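Transcriptional activator PlcR protein (Bacillus thuringiensis, PDB 3U3W) activates transcription of virulence genes by binding DNA through a helix-turn-helix domain once the quorum-sensing signal peptide PapR is held by its tetratricopeptide-repeat domain. Local coordinates at residues Lys173-Phe178 with Ala203-Leu208; Lys197-His202 with Leu216-Lys221; Leu19-Leu24 with Arg36-Ala41. One frame throughout, in Å; residues are numbered along the deposited sequence. Where two conformers were deposited one is given.

Contact 1: residues Lys173-Phe178 with Ala203-Leu208; sequences KGIDLF and AKALYL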
loop_
_atom_site.group_PDB
_atom_site.type_symbol
_atom_site.label_atom_id
_atom_site.label_comp_id
_atom_site.label_asym_id
_atom_site.label_seq_id
_atom_site.Cartn_x
_atom_site.Cartn_y
_atom_site.Cartn_z
ATOM N N LYS A 173 10.608 -20.284 21.832
ATOM C CA LYS A 173 11.148 -18.944 21.742
ATOM C C LYS A 173 10.590 -18.240 20.496
ATOM O O LYS A 173 10.273 -17.052 20.534
ATOM C CB LYS A 173 12.674 -18.984 21.729
ATOM C CG LYS A 173 13.336 -18.164 22.834
ATOM C CD LYS A 173 14.843 -18.438 22.856
ATOM C CE LYS A 173 15.526 -17.881 24.101
ATOM N NZ LYS A 173 16.964 -18.313 24.194
ATOM N N GLY A 174 10.448 -18.985 19.404
ATOM C CA GLY A 174 9.970 -18.414 18.163
ATOM C C GLY A 174 8.521 -17.988 18.268
ATOM O O GLY A 174 8.158 -16.854 17.930
ATOM N N ILE A 175 7.693 -18.909 18.752
ATOM C CA ILE A 175 6.275 -18.644 18.958
ATOM C C ILE A 175 6.032 -17.437 19.880
ATOM O O ILE A 175 5.193 -16.592 19.588
ATOM C CB ILE A 175 5.540 -19.906 19.430
ATOM C CG1 ILE A 175 5.375 -20.872 18.238
ATOM C CG2 ILE A 175 4.215 -19.529 20.064
ATOM C CD1 ILE A 175 5.121 -22.353 18.613
ATOM N N ASP A 176 6.786 -17.345 20.968
ATOM C CA ASP A 176 6.649 -16.212 21.871
ATOM C C ASP A 176 7.066 -14.893 21.217
ATOM O O ASP A 176 6.497 -13.850 21.518
ATOM C CB ASP A 176 7.419 -16.452 23.183
ATOM C CG ASP A 176 6.652 -17.341 24.175
ATOM O OD1 ASP A 176 5.398 -17.261 24.240
ATOM O OD2 ASP A 176 7.311 -18.119 24.900
ATOM N N LEU A 177 8.049 -14.937 20.319
ATOM C CA LEU A 177 8.491 -13.743 19.613
ATOM C C LEU A 177 7.460 -13.307 18.559
ATOM O O LEU A 177 7.181 -12.118 18.406
ATOM C CB LEU A 177 9.891 -13.918 19.015
ATOM C CG LEU A 177 10.436 -12.664 18.310
ATOM C CD1 LEU A 177 10.114 -11.365 19.069
ATOM C CD2 LEU A 177 11.941 -12.754 18.024
ATOM N N PHE A 178 6.870 -14.272 17.862
ATOM C CA PHE A 178 5.771 -13.974 16.950
ATOM C C PHE A 178 4.612 -13.279 17.666
ATOM O O PHE A 178 4.100 -12.250 17.195
ATOM C CB PHE A 178 5.280 -15.243 16.249
ATOM C CG PHE A 178 6.233 -15.746 15.215
ATOM C CD1 PHE A 178 6.734 -14.876 14.236
ATOM C CD2 PHE A 178 6.658 -17.064 15.218
ATOM C CE1 PHE A 178 7.643 -15.318 13.281
ATOM C CE2 PHE A 178 7.560 -17.515 14.262
ATOM C CZ PHE A 178 8.051 -16.631 13.288
ATOM N N ALA A 203 2.119 -19.443 12.048
ATOM C CA ALA A 203 1.365 -20.660 11.750
ATOM C C ALA A 203 2.302 -21.822 11.482
ATOM O O ALA A 203 2.056 -22.923 11.955
ATOM C CB ALA A 203 0.445 -20.463 10.589
ATOM N N LYS A 204 3.378 -21.576 10.732
ATOM C CA LYS A 204 4.351 -22.621 10.446
ATOM C C LYS A 204 4.974 -23.165 11.735
ATOM O O LYS A 204 5.079 -24.373 11.903
ATOM C CB LYS A 204 5.445 -22.134 9.480
ATOM C CG LYS A 204 4.984 -21.968 8.031
ATOM C CD LYS A 204 6.118 -21.404 7.158
ATOM C CE LYS A 204 7.293 -22.366 7.092
ATOM N NZ LYS A 204 6.853 -23.636 6.473
ATOM N N ALA A 205 5.387 -22.262 12.620
ATOM C CA ALA A 205 5.931 -22.611 13.932
ATOM C C ALA A 205 4.953 -23.409 14.839
ATOM O O ALA A 205 5.348 -24.385 15.476
ATOM C CB ALA A 205 6.448 -21.346 14.648
ATOM N N LEU A 206 3.694 -22.981 14.896
ATOM C CA LEU A 206 2.655 -23.704 15.622
ATOM C C LEU A 206 2.511 -25.114 15.071
ATOM O O LEU A 206 2.407 -26.088 15.835
ATOM C CB LEU A 206 1.310 -22.949 15.570
ATOM C CG LEU A 206 1.320 -21.621 16.352
ATOM C CD1 LEU A 206 0.250 -20.636 15.908
ATOM C CD2 LEU A 206 1.223 -21.872 17.858
ATOM N N TYR A 207 2.512 -25.225 13.745
ATOM C CA TYR A 207 2.414 -26.524 13.095
ATOM C C TYR A 207 3.615 -27.411 13.465
ATOM O O TYR A 207 3.454 -28.598 13.725
ATOM C CB TYR A 207 2.317 -26.355 11.582
ATOM C CG TYR A 207 2.161 -27.646 10.790
ATOM C CD1 TYR A 207 3.247 -28.507 10.582
ATOM C CD2 TYR A 207 0.933 -27.991 10.226
ATOM C CE1 TYR A 207 3.103 -29.677 9.844
ATOM C CE2 TYR A 207 0.776 -29.155 9.506
ATOM C CZ TYR A 207 1.865 -29.993 9.309
ATOM O OH TYR A 207 1.694 -31.148 8.574
ATOM N N LEU A 208 4.817 -26.843 13.486
ATOM C CA LEU A 208 6.003 -27.649 13.787
ATOM C C LEU A 208 5.942 -28.147 15.236
ATOM O O LEU A 208 6.512 -29.187 15.566
ATOM C CB LEU A 208 7.300 -26.869 13.535
ATOM C CG LEU A 208 7.695 -26.595 12.076
ATOM C CD1 LEU A 208 8.905 -25.662 12.011
ATOM C CD2 LEU A 208 7.972 -27.901 11.303
#

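Contact 2: residues Lys197-His202 with Leu216-Lys221; sequences KVRYNH and LYQVNK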
loop_
_atom_site.group_PDB
_atom_site.type_symbol
_atom_site.label_atom_id
_atom_site.label_comp_id
_atom_site.label_asym_id
_atom_site.label_seq_id
_atom_site.Cartn_x
_atom_site.Cartn_y
_atom_site.Cartn_z
ATOM N N LYS A 197 2.137 -11.744 6.953
ATOM C CA LYS A 197 3.374 -12.465 6.875
ATOM C C LYS A 197 3.739 -13.076 8.246
ATOM O O LYS A 197 4.116 -14.249 8.327
ATOM C CB LYS A 197 4.487 -11.546 6.376
ATOM C CG LYS A 197 5.850 -12.194 6.476
ATOM C CD LYS A 197 6.973 -11.205 6.244
ATOM C CE LYS A 197 7.093 -10.840 4.777
ATOM N NZ LYS A 197 8.258 -9.954 4.544
ATOM N N VAL A 198 3.637 -12.274 9.307
ATOM C CA VAL A 198 3.905 -12.759 10.663
ATOM C C VAL A 198 2.971 -13.902 11.041
ATOM O O VAL A 198 3.416 -14.897 11.607
ATOM C CB VAL A 198 3.777 -11.654 11.750
ATOM C CG1 VAL A 198 4.085 -12.239 13.134
ATOM C CG2 VAL A 198 4.694 -10.494 11.452
ATOM N N ARG A 199 1.679 -13.773 10.742
ATOM C CA ARG A 199 0.753 -14.867 11.053
ATOM C C ARG A 199 1.113 -16.150 10.316
ATOM O O ARG A 199 0.945 -17.257 10.842
ATOM C CB ARG A 199 -0.701 -14.491 10.795
ATOM C CG ARG A 199 -1.211 -13.428 11.732
ATOM C CD ARG A 199 -2.721 -13.241 11.625
ATOM N NE ARG A 199 -3.130 -12.141 12.494
ATOM C CZ ARG A 199 -3.422 -12.269 13.785
ATOM N NH1 ARG A 199 -3.381 -13.467 14.380
ATOM N NH2 ARG A 199 -3.758 -11.195 14.487
ATOM N N TYR A 200 1.642 -16.001 9.108
ATOM C CA TYR A 200 2.026 -17.166 8.326
ATOM C C TYR A 200 3.203 -17.904 8.951
ATOM O O TYR A 200 3.202 -19.139 9.015
ATOM C CB TYR A 200 2.379 -16.761 6.914
ATOM C CG TYR A 200 2.936 -17.881 6.073
ATOM C CD1 TYR A 200 2.110 -18.887 5.583
ATOM C CD2 TYR A 200 4.285 -17.925 5.754
ATOM C CE1 TYR A 200 2.611 -19.902 4.803
ATOM C CE2 TYR A 200 4.804 -18.938 4.962
ATOM C CZ TYR A 200 3.965 -19.919 4.487
ATOM O OH TYR A 200 4.479 -20.916 3.689
ATOM N N ASN A 201 4.206 -17.142 9.385
ATOM C CA ASN A 201 5.422 -17.713 9.948
ATOM C C ASN A 201 5.057 -18.341 11.274
ATOM O O ASN A 201 5.441 -19.465 11.565
ATOM C CB ASN A 201 6.500 -16.638 10.138
ATOM C CG ASN A 201 7.106 -16.147 8.818
ATOM O OD1 ASN A 201 7.201 -16.897 7.836
ATOM N ND2 ASN A 201 7.532 -14.875 8.799
ATOM N N HIS A 202 4.281 -17.598 12.057
ATOM C CA HIS A 202 3.703 -18.071 13.308
ATOM C C HIS A 202 2.943 -19.384 13.097
ATOM O O HIS A 202 3.115 -20.330 13.867
ATOM C CB HIS A 202 2.771 -16.998 13.876
ATOM C CG HIS A 202 2.282 -17.285 15.256
ATOM N ND1 HIS A 202 1.287 -16.547 15.863
ATOM C CD2 HIS A 202 2.658 -18.222 16.157
ATOM C CE1 HIS A 202 1.062 -17.028 17.073
ATOM N NE2 HIS A 202 1.883 -18.042 17.278
ATOM N N LEU A 216 -4.069 -23.553 12.100
ATOM C CA LEU A 216 -5.153 -23.321 11.145
ATOM C C LEU A 216 -5.900 -22.030 11.490
ATOM O O LEU A 216 -6.368 -21.299 10.602
ATOM C CB LEU A 216 -6.113 -24.520 11.112
ATOM C CG LEU A 216 -7.361 -24.441 10.229
ATOM C CD1 LEU A 216 -6.988 -24.272 8.768
ATOM C CD2 LEU A 216 -8.264 -25.656 10.433
ATOM N N TYR A 217 -5.984 -21.741 12.785
ATOM C CA TYR A 217 -6.572 -20.491 13.236
ATOM C C TYR A 217 -5.820 -19.303 12.657
ATOM O O TYR A 217 -6.423 -18.404 12.059
ATOM C CB TYR A 217 -6.581 -20.399 14.756
ATOM C CG TYR A 217 -6.968 -19.036 15.269
ATOM C CD1 TYR A 217 -8.303 -18.635 15.315
ATOM C CD2 TYR A 217 -6.000 -18.143 15.715
ATOM C CE1 TYR A 217 -8.655 -17.367 15.784
ATOM C CE2 TYR A 217 -6.342 -16.884 16.196
ATOM C CZ TYR A 217 -7.676 -16.508 16.227
ATOM O OH TYR A 217 -8.019 -15.264 16.693
ATOM N N GLN A 218 -4.500 -19.298 12.845
ATOM C CA GLN A 218 -3.662 -18.232 12.307
ATOM C C GLN A 218 -3.722 -18.187 10.783
ATOM O O GLN A 218 -3.787 -17.104 10.210
ATOM C CB GLN A 218 -2.222 -18.380 12.773
ATOM C CG GLN A 218 -2.062 -18.214 14.266
ATOM C CD GLN A 218 -2.231 -16.775 14.691
ATOM O OE1 GLN A 218 -2.093 -15.857 13.882
ATOM N NE2 GLN A 218 -2.544 -16.565 15.962
ATOM N N VAL A 219 -3.708 -19.356 10.144
ATOM C CA VAL A 219 -3.787 -19.452 8.683
ATOM C C VAL A 219 -5.070 -18.818 8.133
ATOM O O VAL A 219 -5.021 -17.969 7.232
ATOM C CB VAL A 219 -3.688 -20.916 8.183
ATOM C CG1 VAL A 219 -4.083 -21.009 6.716
ATOM C CG2 VAL A 219 -2.300 -21.432 8.359
ATOM N N ASN A 220 -6.210 -19.211 8.695
ATOM C CA ASN A 220 -7.506 -18.689 8.252
ATOM C C ASN A 220 -7.679 -17.206 8.525
ATOM O O ASN A 220 -8.271 -16.483 7.719
ATOM C CB ASN A 220 -8.656 -19.474 8.877
ATOM C CG ASN A 220 -8.811 -20.854 8.270
ATOM O OD1 ASN A 220 -8.427 -21.088 7.122
ATOM N ND2 ASN A 220 -9.366 -21.773 9.040
ATOM N N LYS A 221 -7.164 -16.761 9.664
ATOM C CA LYS A 221 -7.132 -15.346 9.974
ATOM C C LYS A 221 -6.327 -14.602 8.889
ATOM O O LYS A 221 -6.762 -13.578 8.371
ATOM C CB LYS A 221 -6.508 -15.115 11.353
ATOM C CG LYS A 221 -6.752 -13.736 11.921
ATOM C CD LYS A 221 -7.793 -13.782 13.029
ATOM C CE LYS A 221 -9.057 -14.535 12.584
ATOM N NZ LYS A 221 -10.262 -14.204 13.419
HETATM O O HOH W 1 -3.564 -14.344 17.660
#

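Contact 3: residues Leu19-Leu24 with Arg36-Ala41; sequences LTQKQL and RIESGA. With nucleotides of chain E.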
loop_
_atom_site.group_PDB
_atom_site.type_symbol
_atom_site.label_atom_id
_atom_site.label_comp_id
_atom_site.label_asym_id
_atom_site.label_seq_id
_atom_site.Cartn_x
_atom_site.Cartn_y
_atom_site.Cartn_z
ATOM N N LEU A 19 5.579 26.140 -12.648
ATOM C CA LEU A 19 5.266 27.265 -11.772
ATOM C C LEU A 19 6.485 28.124 -11.438
ATOM O O LEU A 19 7.610 27.628 -11.368
ATOM C CB LEU A 19 4.688 26.744 -10.461
ATOM C CG LEU A 19 3.245 26.256 -10.466
ATOM C CD1 LEU A 19 2.941 25.487 -11.738
ATOM C CD2 LEU A 19 2.982 25.412 -9.227
ATOM N N THR A 20 6.253 29.412 -11.216
ATOM C CA THR A 20 7.298 30.290 -10.704
ATOM C C THR A 20 7.111 30.433 -9.199
ATOM O O THR A 20 6.099 29.988 -8.652
ATOM C CB THR A 20 7.227 31.691 -11.327
ATOM O OG1 THR A 20 5.979 32.301 -10.975
ATOM C CG2 THR A 20 7.346 31.612 -12.839
ATOM N N GLN A 21 8.078 31.067 -8.539
ATOM C CA GLN A 21 8.016 31.246 -7.094
ATOM C C GLN A 21 6.748 31.978 -6.678
ATOM O O GLN A 21 6.103 31.606 -5.699
ATOM C CB GLN A 21 9.254 31.987 -6.578
ATOM C CG GLN A 21 10.560 31.257 -6.839
ATOM C CD GLN A 21 11.737 31.874 -6.102
ATOM O OE1 GLN A 21 11.728 33.061 -5.752
ATOM N NE2 GLN A 21 12.759 31.065 -5.854
ATOM N N LYS A 22 6.397 33.019 -7.427
ATOM C CA LYS A 22 5.188 33.782 -7.150
ATOM C C LYS A 22 3.964 32.869 -7.189
ATOM O O LYS A 22 3.130 32.892 -6.274
ATOM C CB LYS A 22 5.031 34.946 -8.140
ATOM C CG LYS A 22 3.807 35.828 -7.875
ATOM C CD LYS A 22 3.881 36.502 -6.505
ATOM C CE LYS A 22 2.508 36.975 -6.016
ATOM N NZ LYS A 22 1.677 35.884 -5.409
ATOM N N GLN A 23 3.873 32.058 -8.243
ATOM C CA GLN A 23 2.736 31.164 -8.430
ATOM C C GLN A 23 2.626 30.175 -7.289
ATOM O O GLN A 23 1.537 29.919 -6.765
ATOM C CB GLN A 23 2.862 30.404 -9.744
ATOM C CG GLN A 23 2.657 31.270 -10.969
ATOM C CD GLN A 23 2.679 30.464 -12.250
ATOM O OE1 GLN A 23 3.727 30.312 -12.882
ATOM N NE2 GLN A 23 1.517 29.938 -12.641
ATOM N N LEU A 24 3.772 29.618 -6.912
ATOM C CA LEU A 24 3.838 28.613 -5.869
ATOM C C LEU A 24 3.453 29.210 -4.526
ATOM O O LEU A 24 2.749 28.580 -3.733
ATOM C CB LEU A 24 5.250 28.021 -5.815
ATOM C CG LEU A 24 5.551 26.955 -4.761
ATOM C CD1 LEU A 24 4.512 25.844 -4.795
ATOM C CD2 LEU A 24 6.951 26.404 -4.971
ATOM N N ARG A 36 13.856 31.776 -0.275
ATOM C CA ARG A 36 14.733 31.428 0.828
ATOM C C ARG A 36 14.655 29.941 1.177
ATOM O O ARG A 36 15.647 29.350 1.596
ATOM C CB ARG A 36 14.447 32.297 2.054
ATOM C CG ARG A 36 14.896 33.749 1.926
ATOM C CD ARG A 36 14.946 34.393 3.301
ATOM N NE ARG A 36 14.746 35.838 3.271
ATOM C CZ ARG A 36 15.733 36.725 3.226
ATOM N NH1 ARG A 36 16.996 36.316 3.192
ATOM N NH2 ARG A 36 15.456 38.019 3.215
ATOM N N ILE A 37 13.478 29.346 1.003
ATOM C CA ILE A 37 13.309 27.903 1.167
ATOM C C ILE A 37 14.103 27.106 0.119
ATOM O O ILE A 37 14.745 26.106 0.452
ATOM C CB ILE A 37 11.821 27.494 1.130
ATOM C CG1 ILE A 37 11.113 27.990 2.388
ATOM C CG2 ILE A 37 11.666 25.981 1.023
ATOM C CD1 ILE A 37 9.625 27.869 2.311
ATOM N N GLU A 38 14.083 27.551 -1.137
ATOM C CA GLU A 38 14.826 26.852 -2.195
ATOM C C GLU A 38 16.349 27.010 -2.111
ATOM O O GLU A 38 17.086 26.185 -2.639
ATOM C CB GLU A 38 14.350 27.274 -3.582
ATOM C CG GLU A 38 12.873 27.085 -3.810
ATOM C CD GLU A 38 12.450 27.405 -5.238
ATOM O OE1 GLU A 38 13.136 28.210 -5.927
ATOM O OE2 GLU A 38 11.422 26.835 -5.668
ATOM N N SER A 39 16.812 28.069 -1.453
ATOM C CA SER A 39 18.245 28.327 -1.330
ATOM C C SER A 39 18.853 27.619 -0.118
ATOM O O SER A 39 20.071 27.620 0.059
ATOM C CB SER A 39 18.527 29.835 -1.253
ATOM O OG SER A 39 18.291 30.341 0.052
ATOM N N GLY A 40 18.000 27.027 0.711
ATOM C CA GLY A 40 18.452 26.267 1.860
ATOM C C GLY A 40 18.642 27.095 3.118
ATOM O O GLY A 40 19.066 26.577 4.145
ATOM N N ALA A 41 18.316 28.380 3.041
ATOM C CA ALA A 41 18.564 29.319 4.137
ATOM C C ALA A 41 17.567 29.159 5.273
ATOM O O ALA A 41 17.713 29.753 6.340
ATOM C CB ALA A 41 18.523 30.753 3.617
ATOM P P DT E 2 11.317 32.343 -11.006
ATOM O OP1 DT E 2 11.476 31.034 -11.682
ATOM O OP2 DT E 2 10.200 32.570 -10.052
ATOM O "O5'" DT E 2 12.685 32.660 -10.257
ATOM C "C5'" DT E 2 12.920 33.969 -9.826
ATOM C "C4'" DT E 2 14.351 34.117 -9.387
ATOM O "O4'" DT E 2 14.593 35.537 -9.320
ATOM C "C3'" DT E 2 14.635 33.621 -7.975
ATOM O "O3'" DT E 2 16.035 33.516 -7.823
ATOM C "C2'" DT E 2 14.065 34.759 -7.134
ATOM C "C1'" DT E 2 14.478 35.967 -7.976
ATOM N N1 DT E 2 13.524 37.101 -7.903
ATOM C C2 DT E 2 14.049 38.347 -7.653
ATOM O O2 DT E 2 15.241 38.536 -7.502
ATOM N N3 DT E 2 13.127 39.361 -7.587
ATOM C C4 DT E 2 11.760 39.245 -7.744
ATOM O O4 DT E 2 11.017 40.216 -7.664
ATOM C C5 DT E 2 11.272 37.912 -8.001
ATOM C C7 DT E 2 9.801 37.682 -8.185
ATOM C C6 DT E 2 12.165 36.910 -8.070
ATOM P P DC E 1 7.176 36.625 -11.818
ATOM O OP1 DC E 1 7.112 35.249 -11.281
ATOM O OP2 DC E 1 7.353 37.761 -10.883
ATOM O "O5'" DC E 1 8.299 36.739 -12.961
ATOM C "C5'" DC E 1 8.664 35.635 -13.800
ATOM C "C4'" DC E 1 10.065 35.148 -13.469
ATOM O "O4'" DC E 1 10.986 36.278 -13.436
ATOM C "C3'" DC E 1 10.200 34.473 -12.105
ATOM O "O3'" DC E 1 11.241 33.482 -12.141
ATOM C "C2'" DC E 1 10.540 35.660 -11.204
ATOM C "C1'" DC E 1 11.453 36.490 -12.112
ATOM N N1 DC E 1 11.474 37.965 -11.764
ATOM C C2 DC E 1 12.674 38.585 -11.355
ATOM O O2 DC E 1 13.724 37.928 -11.289
ATOM N N3 DC E 1 12.667 39.908 -11.043
ATOM C C4 DC E 1 11.527 40.601 -11.115
ATOM N N4 DC E 1 11.569 41.901 -10.796
ATOM C C5 DC E 1 10.297 39.991 -11.520
ATOM C C6 DC E 1 10.315 38.688 -11.832
ATOM P P DT E 4 20.877 36.445 -2.539
ATOM O OP1 DT E 4 22.314 36.575 -2.863
ATOM O OP2 DT E 4 20.364 35.203 -1.910
ATOM O "O5'" DT E 4 20.493 37.695 -1.627
ATOM C "C5'" DT E 4 21.087 38.956 -1.913
ATOM C "C4'" DT E 4 20.566 40.007 -0.953
ATOM O "O4'" DT E 4 19.164 40.236 -1.233
ATOM C "C3'" DT E 4 20.639 39.620 0.522
ATOM O "O3'" DT E 4 20.857 40.789 1.271
ATOM C "C2'" DT E 4 19.231 39.116 0.785
ATOM C "C1'" DT E 4 18.490 40.185 0.004
ATOM N N1 DT E 4 17.065 39.887 -0.216
ATOM C C2 DT E 4 16.203 40.952 -0.307
ATOM O O2 DT E 4 16.579 42.109 -0.224
ATOM N N3 DT E 4 14.891 40.602 -0.504
ATOM C C4 DT E 4 14.381 39.320 -0.619
ATOM O O4 DT E 4 13.187 39.110 -0.801
ATOM C C5 DT E 4 15.345 38.249 -0.513
ATOM C C7 DT E 4 14.902 36.817 -0.617
ATOM C C6 DT E 4 16.630 38.581 -0.318
#

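Contact 1: residues Lys173-Phe178 with Ala203-Leu208
Ile175 CG1 and Leu206 CG both lie beside their own backbone N, anti to the carbonyl carbon (chi1 -74° and -68°), and from there their outer methyl groups meet in the groove between two helices. Ile175 carries most of the contact. Its CG1 lies 3.8 Å from the methyl CB of Ala205, and CD1 reaches on past that methyl to the helix backbone, ending 3.7 Å from Ala205 O. The same CD1 touches one branch of Leu206, methyl to methyl, at 4.0 Å from CD2. One turn further along the first helix Phe178 takes up a similar first torsion, and the rim atom CE2 of its ring comes to 4.0 Å from Ala205 CB; isoleucine and phenylalanine touch this methyl from two directions roughly at right angles.

The segments belong to helices 171-187 and 192-208 of the tetratricopeptide-repeat domain, consecutive helices joined by a short connection. They run roughly antiparallel, the axes of these two segments 148° apart in direction and 9.5 Å apart at closest approach. The backbones come nearest at Ile175 and Ala205, CA atoms 6.4 Å apart; the small side chain of Ala205, and the lack of one on Gly174, suit the close approach.

Phe178 also packs on Asn159, Ala162 and Asn163 of helix 153-167, tying a third helix to the pair. Beyond the interface, Lys204 on helix 192-208 hydrogen-bonds through NZ to the backbone of the bound peptide and makes a cation-pi contact with one of its aromatic side chains.

Contact 2: residues Lys197-His202 with Leu216-Lys221
Arg199 is the first residue of 197-202 to reach across, laying an extended side chain over Gln218 of the next helix at about a right angle. Its CG and CD pass close to the amide oxygen, CG at 3.4 Å from Gln218 OE1, before NH1 turns in to donate a hydrogen bond of 2.8 Å to that OE1. The bond is bent, with 144° at the hydrogen, although the guanidinium and amide planes are nearly coplanar. Gln218 can meet the arginine this way because its chain folds at chi2 (-72°), turning the amide back along the interface. A water accepts from Gln218 NE2 at 3.0 Å and, weakly, from Arg199 NH1; OE1 is thus held directly, while NE2 is linked to the arginine through a water whose second leg is weak. Over one face of the guanidinium, toward its rim, lies Lys221 CG, 4.0 Å from Arg199 NE; the lysine then bends away, leaving its amine well clear of the like charge. Arg199 NE forms a salt bridge with Asp195 one turn earlier, which helps fix the rotation of the group.

One turn on, His202 meets the same amide, at its CD and NE2. Its CG stands opposite the backbone N, and ND1 approaches Gln218 CD at 3.7 Å, ring and amide planes inclined by 39°. ND1 is buried here and has no polar partner in the model.

Helices 192-208 and 212-228 form a close antiparallel pair in the tetratricopeptide-repeat domain, 8.5 Å between the axes of these two segments. From the first, Lys197 NZ forms a salt bridge with the backbone of the bound peptide and Asn201 ND2 a hydrogen bond to it. Helix 171-187 packs on Val198 and His202, while helix 235-248 lies against Tyr200 and against Val219 of the second.

Contact 3: residues Leu19-Leu24 with Arg36-Ala41
The helix-turn-helix unit of PlcR, seated on DNA, is held across its two helices by a polar pair: Gln21 at the start of helix 21-25 and Glu38 near the end of helix 31-38, the recognition helix. Gln21 NE2 donates to Glu38 OE1 at 2.9 Å, with 152° at the hydrogen. The acceptor lies near the amide plane of the glutamine, yet the carboxylate is met from above its own plane, the two flat groups being turned 71° apart. Both chains are extended beyond CG, which lets them span backbones whose nearest CA atoms are 9.5 Å apart. The carboxylate's strongest partner is Arg14 of helix 4-16, in a salt bridge through OE2; Glu38 thus couples three helices and probably stays ionised.

Gln21 also belongs to the DNA interface. Its NE2 hydrogen-bonds a phosphate as well, and its backbone N donates to OP2 of DT2 of chain E at 3.0 Å and 166°, nearly straight. This is the first turn of a helix, so the helix dipole would probably favour the phosphate there. Thr20, the N-cap, forms a capping box with Gln23: Thr20 N donates to Gln23 OE1, and Gln23 N gives a weak bond to Thr20 OG1. That hydroxyl in turn donates to OP1 of DC1 of chain E at 3.2 Å.

At the other end of the contact, Gly40 closes helix 31-38, with positive phi, in a Schellman motif whose two backbone bonds are weak. Arg36 points into the bases, where its NH2 hydrogen-bonds guanine N7 and O6 atoms of the bound DNA. The methyl C7 of DT4 of chain E lies over the centre of the guanidinium face, 3.9 Å from Arg36 CZ.

Contacts 1 and 2 share helix 192-208 and touch each other: Phe178 packs on Asn201 and His202, Ala203 on Val219, and Leu206 on Gln218. Together they join three successive helices of the peptide-binding domain. Contacts 1 and 3 are buried, contact 2 partly. Apolar side chains make contact 1, whereas contact 2 mixes an arginine-glutamine bond and a water with packing. Contact 3 lies in the DNA-binding domain, on the opposite side of the chain's centre, its centre about 50 Å or more from the other two. It buries the least surface of the three, and its Gln21-Glu38 pair lies beside the DNA backbone, with Arg36 reaching the bases.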